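Local coordinates for protein transketolase (PDB 3L84) that belongs to the transketolase family, with two thiamine diphosphate-fold domains followed by a C-terminal alpha/beta domain, at residues W538-S543 against I582-A587; F528-S533 against N627-K632; L16-V21 against A258-E263; A31-A36 against K244-L249. All coordinates share one frame; numbering follows the deposited sequence.

Contact 1 of 4, residues W538-S543 against I582-A587; sequences WLCLES and IGVEAA
Val584 offers both of its methyl groups to the helix segment 538-543, where Cys540 and Leu539 receive them. Its CG1 stands anti to the backbone N (chi1 -177°), which puts CG2 beside that N and splays the two branches toward the helix. Cys540 SG rests against the CB-CG2 side of the valine: it lies 3.6 Å from Val584 CG2 and equally near Val584 CB, while CG1 stays somewhat farther off. The sulfur gets there by turning anti to its own carbonyl carbon. Leu539 adds a looser touch from the preceding position, its CD2 at 4.1 Å from Val584 CG1, the two side chains meeting at about a right angle. Helix 537-549 here packs on the face of the C-terminal domain's mixed sheet, Val584 being the last residue of strand 580-584; Leu530 and Ala532 of the neighbouring strand also touch Cys540. One turn on from Leu539, Ser543 folds its hydroxyl back onto the helix and gives OG to Leu539 O at 2.8 Å. That oxygen also takes the Ser543 N-H, from the opposite face of the carbonyl plane. Leu539 reaches on to Leu625 of helix 622-629, which flanks the same contact.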
loop_
_atom_site.group_PDB
_atom_site.type_symbol
_atom_site.label_atom_id
_atom_site.label_comp_id
_atom_site.label_asym_id
_atom_site.label_seq_id
_atom_site.Cartn_x
_atom_site.Cartn_y
_atom_site.Cartn_z
ATOM N N TRP A 538 -14.823 24.458 -12.990
ATOM C CA TRP A 538 -16.067 25.079 -13.381
ATOM C C TRP A 538 -16.677 25.863 -12.214
ATOM O O TRP A 538 -17.194 26.973 -12.393
ATOM C CB TRP A 538 -17.025 23.979 -13.856
ATOM C CG TRP A 538 -18.186 24.533 -14.525
ATOM C CD1 TRP A 538 -19.468 24.543 -14.061
ATOM C CD2 TRP A 538 -18.204 25.182 -15.814
ATOM N NE1 TRP A 538 -20.292 25.159 -14.984
ATOM C CE2 TRP A 538 -19.538 25.552 -16.065
ATOM C CE3 TRP A 538 -17.217 25.484 -16.771
ATOM C CZ2 TRP A 538 -19.914 26.209 -17.245
ATOM C CZ3 TRP A 538 -17.584 26.121 -17.939
ATOM C CH2 TRP A 538 -18.923 26.483 -18.164
ATOM N N LEU A 539 -16.593 25.313 -11.001
ATOM C CA LEU A 539 -17.072 26.035 -9.815
ATOM C C LEU A 539 -16.366 27.386 -9.707
ATOM O O LEU A 539 -16.987 28.406 -9.362
ATOM C CB LEU A 539 -16.827 25.169 -8.549
ATOM C CG LEU A 539 -17.022 25.887 -7.230
ATOM C CD1 LEU A 539 -18.445 26.341 -6.992
ATOM C CD2 LEU A 539 -16.584 24.954 -6.086
ATOM N N CYS A 540 -15.065 27.396 -9.964
ATOM C CA CYS A 540 -14.302 28.641 -9.912
ATOM C C CYS A 540 -14.669 29.595 -11.045
ATOM O O CYS A 540 -14.754 30.794 -10.819
ATOM C CB CYS A 540 -12.818 28.372 -9.920
ATOM S SG CYS A 540 -12.250 27.608 -8.381
ATOM N N LEU A 541 -14.916 29.098 -12.253
ATOM C CA LEU A 541 -15.359 29.978 -13.330
ATOM C C LEU A 541 -16.703 30.642 -12.955
ATOM O O LEU A 541 -16.892 31.862 -13.143
ATOM C CB LEU A 541 -15.468 29.222 -14.665
ATOM C CG LEU A 541 -14.141 28.854 -15.272
ATOM C CD1 LEU A 541 -14.362 27.771 -16.361
ATOM C CD2 LEU A 541 -13.388 30.070 -15.840
ATOM N N GLU A 542 -17.654 29.838 -12.478
ATOM C CA GLU A 542 -18.960 30.342 -12.091
ATOM C C GLU A 542 -18.849 31.305 -10.934
ATOM O O GLU A 542 -19.541 32.331 -10.902
ATOM C CB GLU A 542 -19.917 29.196 -11.742
ATOM C CG GLU A 542 -20.219 28.240 -12.935
ATOM C CD GLU A 542 -21.304 28.735 -13.868
ATOM O OE1 GLU A 542 -22.488 28.657 -13.497
ATOM O OE2 GLU A 542 -20.962 29.165 -14.989
ATOM N N SER A 543 -17.969 31.007 -9.980
ATOM C CA SER A 543 -17.787 31.887 -8.833
ATOM C C SER A 543 -17.133 33.214 -9.235
ATOM O O SER A 543 -17.518 34.275 -8.751
ATOM C CB SER A 543 -16.977 31.217 -7.729
ATOM O OG SER A 543 -17.677 30.073 -7.236
ATOM N N ILE A 582 -6.920 32.006 -4.037
ATOM C CA ILE A 582 -7.700 30.990 -3.350
ATOM C C ILE A 582 -7.632 29.708 -4.181
ATOM O O ILE A 582 -8.074 29.679 -5.336
ATOM C CB ILE A 582 -9.147 31.394 -3.121
ATOM C CG1 ILE A 582 -9.248 32.738 -2.361
ATOM C CG2 ILE A 582 -9.910 30.282 -2.377
ATOM C CD1 ILE A 582 -9.400 33.959 -3.227
ATOM N N GLY A 583 -7.085 28.662 -3.578
ATOM C CA GLY A 583 -7.043 27.333 -4.188
ATOM C C GLY A 583 -8.283 26.540 -3.843
ATOM O O GLY A 583 -8.747 26.606 -2.688
ATOM N N VAL A 584 -8.879 25.852 -4.807
ATOM C CA VAL A 584 -10.114 25.137 -4.624
ATOM C C VAL A 584 -9.986 23.722 -5.209
ATOM O O VAL A 584 -9.788 23.538 -6.410
ATOM C CB VAL A 584 -11.263 25.877 -5.339
ATOM C CG1 VAL A 584 -12.573 25.152 -5.087
ATOM C CG2 VAL A 584 -11.335 27.378 -4.914
ATOM N N GLU A 585 -10.082 22.707 -4.346
ATOM C CA GLU A 585 -9.963 21.319 -4.760
ATOM C C GLU A 585 -10.768 20.448 -3.806
ATOM O O GLU A 585 -10.738 20.661 -2.619
ATOM C CB GLU A 585 -8.500 20.841 -4.747
ATOM C CG GLU A 585 -7.658 21.302 -5.907
ATOM C CD GLU A 585 -6.298 20.615 -6.000
ATOM O OE1 GLU A 585 -5.691 20.191 -4.963
ATOM O OE2 GLU A 585 -5.794 20.562 -7.122
ATOM N N ALA A 586 -11.387 19.411 -4.347
ATOM C CA ALA A 586 -12.099 18.407 -3.550
ATOM C C ALA A 586 -11.092 17.381 -3.033
ATOM O O ALA A 586 -11.040 16.220 -3.457
ATOM C CB ALA A 586 -13.222 17.730 -4.360
ATOM N N ALA A 587 -10.251 17.849 -2.133
ATOM C CA ALA A 587 -9.110 17.076 -1.596
ATOM C C ALA A 587 -8.609 17.809 -0.386
ATOM O O ALA A 587 -8.897 18.995 -0.207
ATOM C CB ALA A 587 -8.000 16.957 -2.652
#

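Contact 2 of 4, residues F528-S533 against N627-K632; sequences FTLLAS and NFILSK
Strand 528-532 faces the last turn of helix 622-629, with the backbones closest between Phe528 and Ile629, whose CA atoms are 8.2 Å apart. This is alpha/beta packing in the C-terminal domain: the final helix of the chain lies against the mixed sheet, and it finishes in a Schellman motif. Ser631, at positive phi, is the C-prime residue; Lys632 N bonds to Asn627 O and Ser631 N to Phe628 O, so the helix ends just after the residues that meet the strand. Ile629 does most of the side-chain work, because its two branches go to different partners. CG2, anti to the backbone N, sits over the centre of the Phe528 ring, 3.5 Å from the centroid and only 6° off the ring normal, a well-centred CH-pi contact. All six ring carbons therefore lie at nearly the same distance from this methyl. The other branch is extended, with chi2 at 174°, and carries Ile629 CD1 past the ring to 3.7 Å from Leu530 CD2, where the two side chains cross at about a right angle. Leu530 does not start out toward the helix, but its end comes nearer; Ser543 of helix 537-549 touches it as well. Ile582 of the adjacent strand 580-584 packs on both Phe528 and Ile629, continuing the same apolar layer. Leu630, just past the helix, approaches the ring at a slant, with CD2 4.1 Å from Phe528 CE2.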
loop_
_atom_site.group_PDB
_atom_site.type_symbol
_atom_site.label_atom_id
_atom_site.label_comp_id
_atom_site.label_asym_id
_atom_site.label_seq_id
_atom_site.Cartn_x
_atom_site.Cartn_y
_atom_site.Cartn_z
ATOM N N PHE A 528 -8.773 38.983 -6.921
ATOM C CA PHE A 528 -8.746 37.573 -6.506
ATOM C C PHE A 528 -8.295 36.727 -7.664
ATOM O O PHE A 528 -8.608 37.055 -8.809
ATOM C CB PHE A 528 -10.131 37.065 -6.121
ATOM C CG PHE A 528 -10.745 37.794 -4.982
ATOM C CD1 PHE A 528 -10.199 37.713 -3.711
ATOM C CD2 PHE A 528 -11.889 38.554 -5.169
ATOM C CE1 PHE A 528 -10.774 38.396 -2.666
ATOM C CE2 PHE A 528 -12.462 39.250 -4.119
ATOM C CZ PHE A 528 -11.897 39.158 -2.872
ATOM N N THR A 529 -7.590 35.630 -7.372
ATOM C CA THR A 529 -7.322 34.581 -8.339
ATOM C C THR A 529 -7.879 33.300 -7.777
ATOM O O THR A 529 -7.542 32.948 -6.644
ATOM C CB THR A 529 -5.819 34.441 -8.669
ATOM O OG1 THR A 529 -5.346 35.665 -9.258
ATOM C CG2 THR A 529 -5.562 33.294 -9.637
ATOM N N LEU A 530 -8.740 32.620 -8.534
ATOM C CA LEU A 530 -9.292 31.319 -8.129
ATOM C C LEU A 530 -8.544 30.268 -8.909
ATOM O O LEU A 530 -8.536 30.325 -10.147
ATOM C CB LEU A 530 -10.787 31.265 -8.432
ATOM C CG LEU A 530 -11.693 32.220 -7.612
ATOM C CD1 LEU A 530 -11.613 33.688 -7.976
ATOM C CD2 LEU A 530 -13.131 31.745 -7.775
ATOM N N LEU A 531 -7.875 29.385 -8.212
ATOM C CA LEU A 531 -7.024 28.346 -8.773
ATOM C C LEU A 531 -7.654 26.997 -8.457
ATOM O O LEU A 531 -7.952 26.733 -7.274
ATOM C CB LEU A 531 -5.618 28.445 -8.155
ATOM C CG LEU A 531 -4.595 27.440 -8.630
ATOM C CD1 LEU A 531 -3.186 28.021 -8.614
ATOM C CD2 LEU A 531 -4.672 26.185 -7.817
ATOM N N ALA A 532 -7.819 26.137 -9.457
ATOM C CA ALA A 532 -8.426 24.852 -9.209
ATOM C C ALA A 532 -7.891 23.857 -10.201
ATOM O O ALA A 532 -7.307 24.229 -11.222
ATOM C CB ALA A 532 -9.946 24.932 -9.327
ATOM N N SER A 533 -8.171 22.593 -9.925
ATOM C CA SER A 533 -7.920 21.523 -10.870
ATOM C C SER A 533 -9.192 20.692 -11.076
ATOM O O SER A 533 -10.131 20.704 -10.267
ATOM C CB SER A 533 -6.800 20.603 -10.384
ATOM O OG SER A 533 -7.176 19.906 -9.219
ATOM N N ASN A 627 -18.973 33.343 -0.624
ATOM C CA ASN A 627 -18.988 33.797 0.781
ATOM C C ASN A 627 -17.642 33.633 1.470
ATOM O O ASN A 627 -17.214 34.524 2.210
ATOM C CB ASN A 627 -20.133 33.127 1.547
ATOM C CG ASN A 627 -21.469 33.726 1.206
ATOM O OD1 ASN A 627 -21.558 34.823 0.644
ATOM N ND2 ASN A 627 -22.533 32.993 1.527
ATOM N N PHE A 628 -16.960 32.519 1.209
ATOM C CA PHE A 628 -15.633 32.288 1.734
ATOM C C PHE A 628 -14.630 33.333 1.199
ATOM O O PHE A 628 -13.854 33.925 1.967
ATOM C CB PHE A 628 -15.209 30.876 1.351
ATOM C CG PHE A 628 -13.808 30.524 1.764
ATOM C CD1 PHE A 628 -13.528 30.057 3.054
ATOM C CD2 PHE A 628 -12.765 30.644 0.871
ATOM C CE1 PHE A 628 -12.234 29.737 3.425
ATOM C CE2 PHE A 628 -11.475 30.289 1.224
ATOM C CZ PHE A 628 -11.192 29.843 2.507
ATOM N N ILE A 629 -14.655 33.578 -0.112
ATOM C CA ILE A 629 -13.719 34.524 -0.735
ATOM C C ILE A 629 -13.945 35.944 -0.198
ATOM O O ILE A 629 -12.988 36.692 -0.016
ATOM C CB ILE A 629 -13.845 34.456 -2.253
ATOM C CG1 ILE A 629 -13.345 33.078 -2.739
ATOM C CG2 ILE A 629 -13.084 35.602 -2.950
ATOM C CD1 ILE A 629 -13.549 32.802 -4.203
ATOM N N LEU A 630 -15.200 36.294 0.066
ATOM C CA LEU A 630 -15.575 37.631 0.584
ATOM C C LEU A 630 -15.513 37.699 2.099
ATOM O O LEU A 630 -15.927 38.696 2.705
ATOM C CB LEU A 630 -16.943 38.031 0.047
ATOM C CG LEU A 630 -16.994 38.197 -1.480
ATOM C CD1 LEU A 630 -18.377 38.630 -1.997
ATOM C CD2 LEU A 630 -15.924 39.208 -2.014
ATOM N N SER A 631 -14.940 36.656 2.694
ATOM C CA SER A 631 -14.715 36.532 4.147
ATOM C C SER A 631 -15.936 36.960 4.959
ATOM O O SER A 631 -15.826 37.739 5.912
ATOM C CB SER A 631 -13.421 37.253 4.582
ATOM O OG SER A 631 -13.378 38.643 4.182
ATOM N N LYS A 632 -17.102 36.458 4.562
ATOM C CA LYS A 632 -18.374 36.789 5.216
ATOM C C LYS A 632 -19.539 36.451 4.300
ATOM O O LYS A 632 -19.828 37.196 3.345
ATOM C CB LYS A 632 -18.425 38.277 5.562
#

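Contact 3 of 4, residues L16-V21 against A258-E263; sequences LSADMV and APLGEE
Val21 turns CG1 anti to its backbone N (chi1 170°), and this rotation sends the methyl across to Pro259, while Leu260 keeps CG anti to its carbonyl carbon and then extends (chi2 176°) until CD1 arrives at Ala18. The valine methyl presses on the root of the proline as much as on its ring: Val21 CG1 is 3.7 Å from Pro259 CA and 4.0 Å from Pro259 CG, with the two side chains at about a right angle. One turn back along the helix, Ala18 CB meets Leu260 CD1 at 3.9 Å, end to end. Between these two apolar touches a water spans the backbones. It donates to Ala18 O at 3.0 Å and accepts from Leu260 N at 2.9 Å, so one molecule serves a carbonyl of the helix and an N-H of the loop, bridging the two main chains. Gln22, the next residue of the same helix, accepts the N-H of Gly261 with its OE1. Gly261 occupies the N-cap position of helix 262-272. Asp19 binds Lys269 of that helix in a salt bridge, extending the pairing beyond the loop. The arrangement is helix-against-loop packing within the thiamine diphosphate-binding domain: helix 3-24 lies along the loop that leads into helix 262-272 and meets its N-cap.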
loop_
_atom_site.group_PDB
_atom_site.type_symbol
_atom_site.label_atom_id
_atom_site.label_comp_id
_atom_site.label_asym_id
_atom_site.label_seq_id
_atom_site.Cartn_x
_atom_site.Cartn_y
_atom_site.Cartn_z
ATOM N N LEU A 16 34.475 -11.537 -2.465
ATOM C CA LEU A 16 34.209 -10.194 -2.988
ATOM C C LEU A 16 33.067 -9.557 -2.223
ATOM O O LEU A 16 33.154 -8.410 -1.789
ATOM C CB LEU A 16 33.893 -10.220 -4.500
ATOM C CG LEU A 16 35.051 -10.467 -5.463
ATOM C CD1 LEU A 16 34.550 -10.391 -6.881
ATOM C CD2 LEU A 16 36.199 -9.439 -5.260
ATOM N N SER A 17 32.009 -10.304 -1.993
ATOM C CA SER A 17 30.829 -9.781 -1.291
ATOM C C SER A 17 31.171 -9.418 0.136
ATOM O O SER A 17 30.828 -8.326 0.622
ATOM C CB SER A 17 29.700 -10.818 -1.277
ATOM O OG SER A 17 29.245 -11.134 -2.596
ATOM N N ALA A 18 31.853 -10.302 0.842
ATOM C CA ALA A 18 32.228 -10.052 2.219
ATOM C C ALA A 18 33.165 -8.863 2.352
ATOM O O ALA A 18 33.006 -8.036 3.247
ATOM C CB ALA A 18 32.879 -11.320 2.821
ATOM N N ASP A 19 34.153 -8.808 1.471
ATOM C CA ASP A 19 35.111 -7.714 1.487
ATOM C C ASP A 19 34.457 -6.372 1.194
ATOM O O ASP A 19 34.857 -5.342 1.745
ATOM C CB ASP A 19 36.256 -7.937 0.484
ATOM C CG ASP A 19 37.192 -9.101 0.861
ATOM O OD1 ASP A 19 37.215 -9.533 2.040
ATOM O OD2 ASP A 19 37.977 -9.566 -0.006
HETATM N N MSE A 20 33.507 -6.346 0.271
HETATM C CA MSE A 20 32.757 -5.121 -0.047
HETATM C C MSE A 20 31.984 -4.569 1.123
HETATM O O MSE A 20 32.012 -3.432 1.418
HETATM C CB MSE A 20 31.758 -5.367 -1.189
HETATM C CG MSE A 20 32.399 -5.576 -2.470
HETATM SE SE MSE A 20 31.189 -6.344 -3.815
HETATM C CE MSE A 20 30.071 -4.985 -3.594
ATOM N N VAL A 21 31.286 -5.454 1.790
ATOM C CA VAL A 21 30.517 -5.090 2.961
ATOM C C VAL A 21 31.438 -4.625 4.089
ATOM O O VAL A 21 31.177 -3.641 4.777
ATOM C CB VAL A 21 29.662 -6.294 3.427
ATOM C CG1 VAL A 21 29.023 -6.044 4.814
ATOM C CG2 VAL A 21 28.586 -6.563 2.383
ATOM N N ALA A 258 24.733 -7.066 8.904
ATOM C CA ALA A 258 25.893 -6.376 9.420
ATOM C C ALA A 258 27.134 -7.059 8.891
ATOM O O ALA A 258 27.112 -8.244 8.625
ATOM C CB ALA A 258 25.883 -6.410 10.911
ATOM N N PRO A 259 28.243 -6.327 8.827
ATOM C CA PRO A 259 29.521 -6.919 8.395
ATOM C C PRO A 259 29.890 -8.160 9.204
ATOM O O PRO A 259 29.577 -8.264 10.398
ATOM C CB PRO A 259 30.526 -5.781 8.609
ATOM C CG PRO A 259 29.691 -4.514 8.496
ATOM C CD PRO A 259 28.364 -4.876 9.104
ATOM N N LEU A 260 30.539 -9.106 8.537
ATOM C CA LEU A 260 30.956 -10.354 9.179
ATOM C C LEU A 260 32.021 -10.133 10.231
ATOM O O LEU A 260 32.122 -10.927 11.189
ATOM C CB LEU A 260 31.489 -11.345 8.146
ATOM C CG LEU A 260 30.494 -11.806 7.072
ATOM C CD1 LEU A 260 31.215 -12.698 6.081
ATOM C CD2 LEU A 260 29.301 -12.535 7.656
ATOM N N GLY A 261 32.859 -9.115 10.042
ATOM C CA GLY A 261 34.026 -8.856 10.914
ATOM C C GLY A 261 35.309 -9.357 10.289
ATOM O O GLY A 261 35.323 -10.364 9.585
ATOM N N GLU A 262 36.403 -8.645 10.558
ATOM C CA GLU A 262 37.708 -8.932 9.960
ATOM C C GLU A 262 38.217 -10.343 10.294
ATOM O O GLU A 262 38.707 -11.076 9.418
ATOM C CB GLU A 262 38.722 -7.882 10.394
ATOM C CG GLU A 262 38.413 -6.502 9.831
ATOM C CD GLU A 262 39.438 -5.444 10.192
ATOM O OE1 GLU A 262 40.497 -5.773 10.796
ATOM O OE2 GLU A 262 39.170 -4.257 9.885
ATOM N N GLU A 263 38.068 -10.741 11.549
ATOM C CA GLU A 263 38.581 -12.048 11.975
ATOM C C GLU A 263 37.768 -13.196 11.374
ATOM O O GLU A 263 38.336 -14.213 10.962
ATOM C CB GLU A 263 38.654 -12.122 13.499
ATOM C CG GLU A 263 39.751 -11.215 14.072
ATOM C CD GLU A 263 41.149 -11.464 13.445
ATOM O OE1 GLU A 263 41.534 -12.646 13.220
ATOM O OE2 GLU A 263 41.856 -10.464 13.165
HETATM O O HOH W 1 31.689 -8.250 5.968
#

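Contact 4 of 4, residues A31-A36 against K244-L249; sequences APLGLA and KGAGEL
Leu33 and Lys244 supply most of the surface buried here, with Ala246 adding a smaller share. Leu33 points from helix 30-42 straight at the loop, and what it meets first is main chain: its CB lies 3.5 Å from Lys244 O, and CG and CD2 are scarcely farther, so this edge of the side chain lies alongside that carbonyl oxygen, with CD1 turned off it. Its chi1 of -92° is well off the usual staggered value, and the rotation carries CD2 onward to the Ala246 methyl, 3.8 Å from Ala246 CB. Lys244 contributes its stem in return. Its CB lies 3.8 Å from Leu33 O, and with CG anti to the backbone N (chi1 179°) and a bend at chi2, the rest of the chain leads away from the helix, so its ammonium group takes no part in the packing. At Gly34 the backbones come closest, its CA 5.2 Å from that of Lys244. Segment 244-249 belongs to the long loop between strand 234-239 and helix 262-272 of the thiamine diphosphate-binding domain, and it is laid here against the side of helix 30-42. Arg14 of helix 3-24 bonds to both sides at once, giving NH2 to Leu33 O and NE to Lys244 O. No hydrogen bond runs directly between the two segments: leucine carbons pack on a main-chain carbonyl and one methyl, while a single arginine supplies hydrogen bonds to the carbonyl oxygens of both Leu33 and Lys244.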
loop_
_atom_site.group_PDB
_atom_site.type_symbol
_atom_site.label_atom_id
_atom_site.label_comp_id
_atom_site.label_asym_id
_atom_site.label_seq_id
_atom_site.Cartn_x
_atom_site.Cartn_y
_atom_site.Cartn_z
ATOM N N ALA A 31 23.266 -13.415 3.121
ATOM C CA ALA A 31 22.630 -13.970 1.916
ATOM C C ALA A 31 23.580 -14.159 0.724
ATOM O O ALA A 31 23.520 -15.191 0.071
ATOM C CB ALA A 31 21.355 -13.198 1.542
ATOM N N PRO A 32 24.469 -13.193 0.441
ATOM C CA PRO A 32 25.480 -13.447 -0.593
ATOM C C PRO A 32 26.229 -14.752 -0.389
ATOM O O PRO A 32 26.434 -15.517 -1.330
ATOM C CB PRO A 32 26.373 -12.229 -0.478
ATOM C CG PRO A 32 25.349 -11.127 -0.129
ATOM C CD PRO A 32 24.394 -11.775 0.828
ATOM N N LEU A 33 26.653 -15.007 0.853
ATOM C CA LEU A 33 27.369 -16.240 1.163
ATOM C C LEU A 33 26.471 -17.464 1.021
ATOM O O LEU A 33 26.930 -18.506 0.543
ATOM C CB LEU A 33 28.010 -16.184 2.557
ATOM C CG LEU A 33 29.448 -15.675 2.598
ATOM C CD1 LEU A 33 29.595 -14.264 2.010
ATOM C CD2 LEU A 33 29.961 -15.700 4.023
ATOM N N GLY A 34 25.211 -17.337 1.401
ATOM C CA GLY A 34 24.255 -18.426 1.278
ATOM C C GLY A 34 23.896 -18.753 -0.151
ATOM O O GLY A 34 23.576 -19.895 -0.436
ATOM N N LEU A 35 23.986 -17.767 -1.036
ATOM C CA LEU A 35 23.537 -17.887 -2.417
ATOM C C LEU A 35 24.690 -18.114 -3.409
ATOM O O LEU A 35 24.465 -18.330 -4.603
ATOM C CB LEU A 35 22.749 -16.654 -2.856
ATOM C CG LEU A 35 21.374 -16.528 -2.204
ATOM C CD1 LEU A 35 20.835 -15.123 -2.471
ATOM C CD2 LEU A 35 20.469 -17.584 -2.745
ATOM N N ALA A 36 25.932 -18.094 -2.937
ATOM C CA ALA A 36 27.069 -18.084 -3.855
ATOM C C ALA A 36 27.228 -19.360 -4.676
ATOM O O ALA A 36 27.629 -19.291 -5.849
ATOM C CB ALA A 36 28.360 -17.789 -3.107
ATOM N N LYS A 244 27.006 -19.162 4.835
ATOM C CA LYS A 244 27.758 -20.390 4.513
ATOM C C LYS A 244 29.213 -20.078 4.214
ATOM O O LYS A 244 29.516 -19.202 3.407
ATOM C CB LYS A 244 27.128 -21.110 3.324
ATOM C CG LYS A 244 27.842 -22.403 2.875
ATOM C CD LYS A 244 27.663 -23.574 3.852
ATOM C CE LYS A 244 28.267 -24.828 3.303
ATOM N NZ LYS A 244 28.129 -25.967 4.268
ATOM N N GLY A 245 30.110 -20.737 4.930
ATOM C CA GLY A 245 31.542 -20.522 4.780
ATOM C C GLY A 245 32.136 -19.641 5.858
ATOM O O GLY A 245 33.382 -19.552 5.962
ATOM N N ALA A 246 31.289 -18.995 6.659
ATOM C CA ALA A 246 31.757 -18.015 7.648
ATOM C C ALA A 246 31.746 -18.517 9.079
ATOM O O ALA A 246 31.481 -17.766 10.010
ATOM C CB ALA A 246 30.968 -16.731 7.535
ATOM N N GLY A 247 32.021 -19.810 9.230
ATOM C CA GLY A 247 32.387 -20.378 10.522
ATOM C C GLY A 247 31.352 -20.094 11.593
ATOM O O GLY A 247 30.226 -20.583 11.519
ATOM N N GLU A 248 31.737 -19.302 12.590
ATOM C CA GLU A 248 30.858 -19.065 13.746
ATOM C C GLU A 248 29.592 -18.268 13.430
ATOM O O GLU A 248 28.628 -18.265 14.205
ATOM C CB GLU A 248 31.630 -18.362 14.859
ATOM C CG GLU A 248 32.769 -19.173 15.415
ATOM C CD GLU A 248 33.445 -18.476 16.587
ATOM O OE1 GLU A 248 33.314 -17.231 16.688
ATOM O OE2 GLU A 248 34.103 -19.172 17.400
ATOM N N LEU A 249 29.582 -17.623 12.274
ATOM C CA LEU A 249 28.386 -16.891 11.820
ATOM C C LEU A 249 27.464 -17.705 10.930
ATOM O O LEU A 249 26.385 -17.226 10.582
ATOM C CB LEU A 249 28.755 -15.560 11.148
ATOM C CG LEU A 249 29.219 -14.494 12.143
ATOM C CD1 LEU A 249 29.572 -13.234 11.396
ATOM C CD2 LEU A 249 28.144 -14.207 13.182
#

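Overall arrangement
Along the chain, contacts 3 and 4 close before contacts 1 and 2 open, and the pairs lie far apart: contact 1 is about 59 Å from contact 3, centre to centre, across the chain's centre. Contacts 3 and 4 are about 11 Å apart in the thiamine diphosphate-binding domain, on consecutive helices 3-24 and 30-42; Leu260 touches Leu33, and Ser17 touches Pro32. Together they hold two parts of one long loop against these helices, and contact 3 brackets contact 4 in sequence. Contacts 1 and 2, with centres about 8 Å apart, share the C-terminal mixed sheet, where strands 528-532 and 580-584 are neighbours; contact 2 likewise brackets contact 1. The two pairs thus belong to separate domains.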